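Local coordinates for protein EvdO1 (PDB 4XBZ) that probably catalyses an oxidative cyclization in orthosomycin biosynthesis, as a metal-dependent oxygenase with a double-stranded beta-helix fold, at residues N192-W203 / N239-V250. Sequence-based numbering, arbitrary orientation.
With NI (nickel (II) ion), chain I.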
# COMPACT_ATOMS: atom_id res chain seq x y z
N ASN A 192 27.93 -12.23 -2.66
CA ASN A 192 27.29 -12.38 -3.97
C ASN A 192 25.76 -12.23 -3.88
O ASN A 192 25.04 -13.22 -3.84
CB ASN A 192 27.64 -13.75 -4.59
CG ASN A 192 27.31 -13.83 -6.10
OD1 ASN A 192 26.51 -13.04 -6.63
ND2 ASN A 192 27.92 -14.78 -6.79
N CYS A 193 25.29 -10.99 -3.85
CA CYS A 193 23.88 -10.68 -3.59
C CYS A 193 23.50 -9.29 -4.11
O CYS A 193 24.35 -8.56 -4.62
CB CYS A 193 23.55 -10.78 -2.09
SG CYS A 193 24.32 -9.49 -1.00
N VAL A 194 22.21 -8.95 -3.96
CA VAL A 194 21.72 -7.62 -4.34
C VAL A 194 21.94 -6.62 -3.22
O VAL A 194 21.80 -6.96 -2.04
CB VAL A 194 20.19 -7.63 -4.66
CG1 VAL A 194 19.77 -6.30 -5.25
CG2 VAL A 194 19.84 -8.76 -5.59
N TRP A 195 22.28 -5.39 -3.59
CA TRP A 195 22.38 -4.31 -2.62
C TRP A 195 21.38 -3.21 -2.99
O TRP A 195 21.04 -3.03 -4.15
CB TRP A 195 23.80 -3.74 -2.55
CG TRP A 195 24.85 -4.73 -2.09
CD1 TRP A 195 25.36 -5.77 -2.80
CD2 TRP A 195 25.52 -4.75 -0.82
NE1 TRP A 195 26.29 -6.44 -2.06
CE2 TRP A 195 26.41 -5.84 -0.84
CE3 TRP A 195 25.44 -3.96 0.33
CZ2 TRP A 195 27.22 -6.16 0.25
CZ3 TRP A 195 26.25 -4.28 1.41
CH2 TRP A 195 27.14 -5.36 1.36
N CYS A 196 20.89 -2.49 -2.00
CA CYS A 196 19.99 -1.40 -2.34
C CYS A 196 20.16 -0.24 -1.40
O CYS A 196 20.69 -0.39 -0.29
CB CYS A 196 18.55 -1.90 -2.33
SG CYS A 196 18.07 -2.54 -0.76
N ILE A 197 19.72 0.94 -1.84
CA ILE A 197 19.73 2.11 -0.98
C ILE A 197 18.34 2.35 -0.39
O ILE A 197 17.43 2.83 -1.08
CB ILE A 197 20.21 3.36 -1.73
CG1 ILE A 197 21.63 3.11 -2.25
CG2 ILE A 197 20.15 4.59 -0.81
CD1 ILE A 197 22.12 4.14 -3.23
N PRO A 198 18.17 2.00 0.89
CA PRO A 198 16.88 2.19 1.59
C PRO A 198 16.35 3.61 1.40
O PRO A 198 17.13 4.56 1.39
CB PRO A 198 17.23 1.94 3.06
CG PRO A 198 18.49 1.14 3.04
CD PRO A 198 19.24 1.54 1.80
N GLU A 199 15.04 3.74 1.21
CA GLU A 199 14.36 5.04 1.11
C GLU A 199 14.72 5.83 -0.14
O GLU A 199 14.23 6.94 -0.33
CB GLU A 199 14.65 5.90 2.35
CG GLU A 199 14.36 5.23 3.66
CD GLU A 199 14.54 6.16 4.86
OE1 GLU A 199 15.05 7.28 4.68
OE2 GLU A 199 14.14 5.78 5.97
N SER A 200 15.53 5.26 -1.03
CA SER A 200 15.78 5.96 -2.30
C SER A 200 14.55 5.90 -3.19
O SER A 200 14.48 6.60 -4.20
CB SER A 200 17.00 5.37 -3.03
OG SER A 200 16.85 3.98 -3.28
N ASN A 201 13.56 5.08 -2.81
CA ASN A 201 12.26 5.08 -3.50
C ASN A 201 11.52 6.42 -3.40
O ASN A 201 10.53 6.62 -4.11
CB ASN A 201 11.35 3.97 -2.97
CG ASN A 201 11.42 3.84 -1.46
OD1 ASN A 201 12.50 3.70 -0.91
ND2 ASN A 201 10.26 3.89 -0.77
N TYR A 202 11.96 7.32 -2.52
CA TYR A 202 11.35 8.66 -2.48
C TYR A 202 12.21 9.79 -3.07
O TYR A 202 11.82 10.96 -3.04
CB TYR A 202 10.97 9.02 -1.04
CG TYR A 202 9.92 8.12 -0.44
CD1 TYR A 202 8.59 8.22 -0.82
CD2 TYR A 202 10.26 7.17 0.52
CE1 TYR A 202 7.62 7.39 -0.27
CE2 TYR A 202 9.29 6.34 1.09
CZ TYR A 202 7.98 6.46 0.68
OH TYR A 202 7.01 5.64 1.23
N TRP A 203 13.39 9.46 -3.61
CA TRP A 203 14.28 10.49 -4.14
C TRP A 203 13.72 11.12 -5.42
O TRP A 203 13.22 10.41 -6.30
CB TRP A 203 15.67 9.92 -4.44
CG TRP A 203 16.48 9.55 -3.23
CD1 TRP A 203 16.13 9.70 -1.92
CD2 TRP A 203 17.78 8.95 -3.23
NE1 TRP A 203 17.12 9.23 -1.10
CE2 TRP A 203 18.15 8.77 -1.88
CE3 TRP A 203 18.67 8.54 -4.23
CZ2 TRP A 203 19.37 8.20 -1.51
CZ3 TRP A 203 19.87 7.98 -3.87
CH2 TRP A 203 20.21 7.81 -2.51
N ASN A 239 10.58 -2.30 -4.08
CA ASN A 239 9.99 -1.18 -4.79
C ASN A 239 10.84 -0.88 -6.01
O ASN A 239 12.06 -0.77 -5.88
CB ASN A 239 9.93 0.02 -3.85
CG ASN A 239 9.15 1.18 -4.42
OD1 ASN A 239 9.13 1.41 -5.63
ND2 ASN A 239 8.54 1.95 -3.53
N ILE A 240 10.21 -0.76 -7.17
CA ILE A 240 10.95 -0.54 -8.42
C ILE A 240 11.70 0.80 -8.42
O ILE A 240 12.61 1.01 -9.23
CB ILE A 240 10.02 -0.60 -9.66
CG1 ILE A 240 8.85 0.37 -9.47
CG2 ILE A 240 9.50 -2.02 -9.87
CD1 ILE A 240 8.44 1.08 -10.71
N LEU A 241 11.32 1.70 -7.51
CA LEU A 241 11.96 3.01 -7.37
C LEU A 241 13.17 2.97 -6.42
O LEU A 241 13.91 3.95 -6.29
CB LEU A 241 10.94 4.05 -6.88
CG LEU A 241 9.71 4.33 -7.75
CD1 LEU A 241 8.78 5.42 -7.17
CD2 LEU A 241 10.16 4.70 -9.13
N THR A 242 13.34 1.85 -5.72
CA THR A 242 14.52 1.70 -4.88
C THR A 242 15.74 1.45 -5.75
O THR A 242 15.77 0.50 -6.52
CB THR A 242 14.38 0.57 -3.86
OG1 THR A 242 13.17 0.75 -3.11
CG2 THR A 242 15.58 0.57 -2.91
N LEU A 243 16.74 2.32 -5.62
CA LEU A 243 18.02 2.16 -6.30
C LEU A 243 18.70 0.87 -5.86
O LEU A 243 18.85 0.62 -4.66
CB LEU A 243 18.92 3.36 -6.03
CG LEU A 243 20.10 3.51 -6.99
CD1 LEU A 243 19.59 3.74 -8.40
CD2 LEU A 243 21.03 4.64 -6.57
N HIS A 244 19.08 0.03 -6.82
CA HIS A 244 19.80 -1.20 -6.50
C HIS A 244 20.84 -1.60 -7.55
O HIS A 244 20.85 -1.09 -8.66
CB HIS A 244 18.84 -2.37 -6.27
CG HIS A 244 17.89 -2.61 -7.40
ND1 HIS A 244 16.88 -1.73 -7.73
CD2 HIS A 244 17.79 -3.64 -8.28
CE1 HIS A 244 16.20 -2.20 -8.76
NE2 HIS A 244 16.73 -3.36 -9.11
N GLY A 245 21.70 -2.55 -7.16
CA GLY A 245 22.80 -2.98 -8.00
C GLY A 245 23.57 -4.13 -7.37
O GLY A 245 23.25 -4.58 -6.26
N ALA A 246 24.59 -4.60 -8.06
CA ALA A 246 25.33 -5.76 -7.58
C ALA A 246 26.77 -5.68 -8.06
O ALA A 246 27.02 -5.09 -9.11
CB ALA A 246 24.67 -7.06 -8.04
N PRO A 247 27.71 -6.25 -7.29
CA PRO A 247 29.12 -6.21 -7.67
C PRO A 247 29.41 -7.28 -8.72
O PRO A 247 28.64 -8.24 -8.82
CB PRO A 247 29.85 -6.54 -6.36
CG PRO A 247 28.93 -7.57 -5.74
CD PRO A 247 27.50 -7.12 -6.12
N ALA A 248 30.50 -7.14 -9.47
CA ALA A 248 30.93 -8.23 -10.34
C ALA A 248 31.19 -9.47 -9.47
O ALA A 248 31.71 -9.35 -8.36
CB ALA A 248 32.16 -7.83 -11.12
N VAL A 249 30.78 -10.65 -9.95
CA VAL A 249 30.89 -11.89 -9.16
C VAL A 249 31.24 -13.12 -10.03
O VAL A 249 31.03 -13.10 -11.25
CB VAL A 249 29.59 -12.21 -8.40
CG1 VAL A 249 29.35 -11.19 -7.28
CG2 VAL A 249 28.39 -12.28 -9.36
N VAL A 250 31.73 -14.17 -9.38
CA VAL A 250 32.11 -15.44 -10.04
C VAL A 250 31.66 -16.67 -9.24
O VAL A 250 31.51 -16.61 -8.03
CB VAL A 250 33.65 -15.55 -10.26
CG1 VAL A 250 34.14 -14.45 -11.16
CG2 VAL A 250 34.39 -15.48 -8.93
NI NI I . 16.58 -4.33 -11.22
O HOH W 1 30.80 -15.72 -5.17
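Asn239 lays its amide across Asn201 at about a right angle, ND2 3.5 Å from Asn201 CB and the two amide planes 50° apart. Its OD1 accepts from Leu241 N in an Asx turn. Leu241 rests CB against Asn201 CA. Thr242 lies alongside Asn201, and its CG2, anti to the backbone N, reaches Ile197 O at 3.4 Å. The polar ends of this pair are bonded outside the two segments, Thr242 OG1 to Gly56 O and Asn201 ND2 to Gly174 O. Leu243 N donates to Ser200 OG (2.9 Å). The same OG lies in the carbonyl plane of Ile197 O, at a modelled separation so short that its exact length is doubtful; Ser200 N also donates to this oxygen, within the type II turn Ile197–Ser200. With an alanine here instead of Ser200, Leu243 N would probably be left without this acceptor, and the turn without its side-chain link to Leu243. Leu243 O takes Ile197 N, and Leu243 CD2 meets Ile197 CD1 side by side at 3.5 Å. Strands 194-196 and 244-246 run antiparallel here, in the four-stranded sheet of the double-stranded beta-helix. His244, in a non-hydrogen-bonded pair with Cys196, sets CB 3.1 Å from Trp195 O. Its CG sits between the backbone N and the carbonyl carbon (chi1 54°), and the end of the ring leads away from strand 194-196; ND1 donates to Thr242 O nearly in the ring plane, fixing the ring's rotation, and NE2 binds nickel at 2.3 Å beside His160 and Asp162. Gly245 and Trp195 exchange two backbone hydrogen bonds, Trp195 N to Gly245 O being the straighter (165°). Ala246 CB approaches Cys193 O, and Pro247 CD meets Trp195 CD1 at 4.2 Å. Val249 presses both methyls on the Asn192 amide, whose OD1 is held by Arg254; a water accepts weakly from Asn192 ND2 and donates to Val250 O.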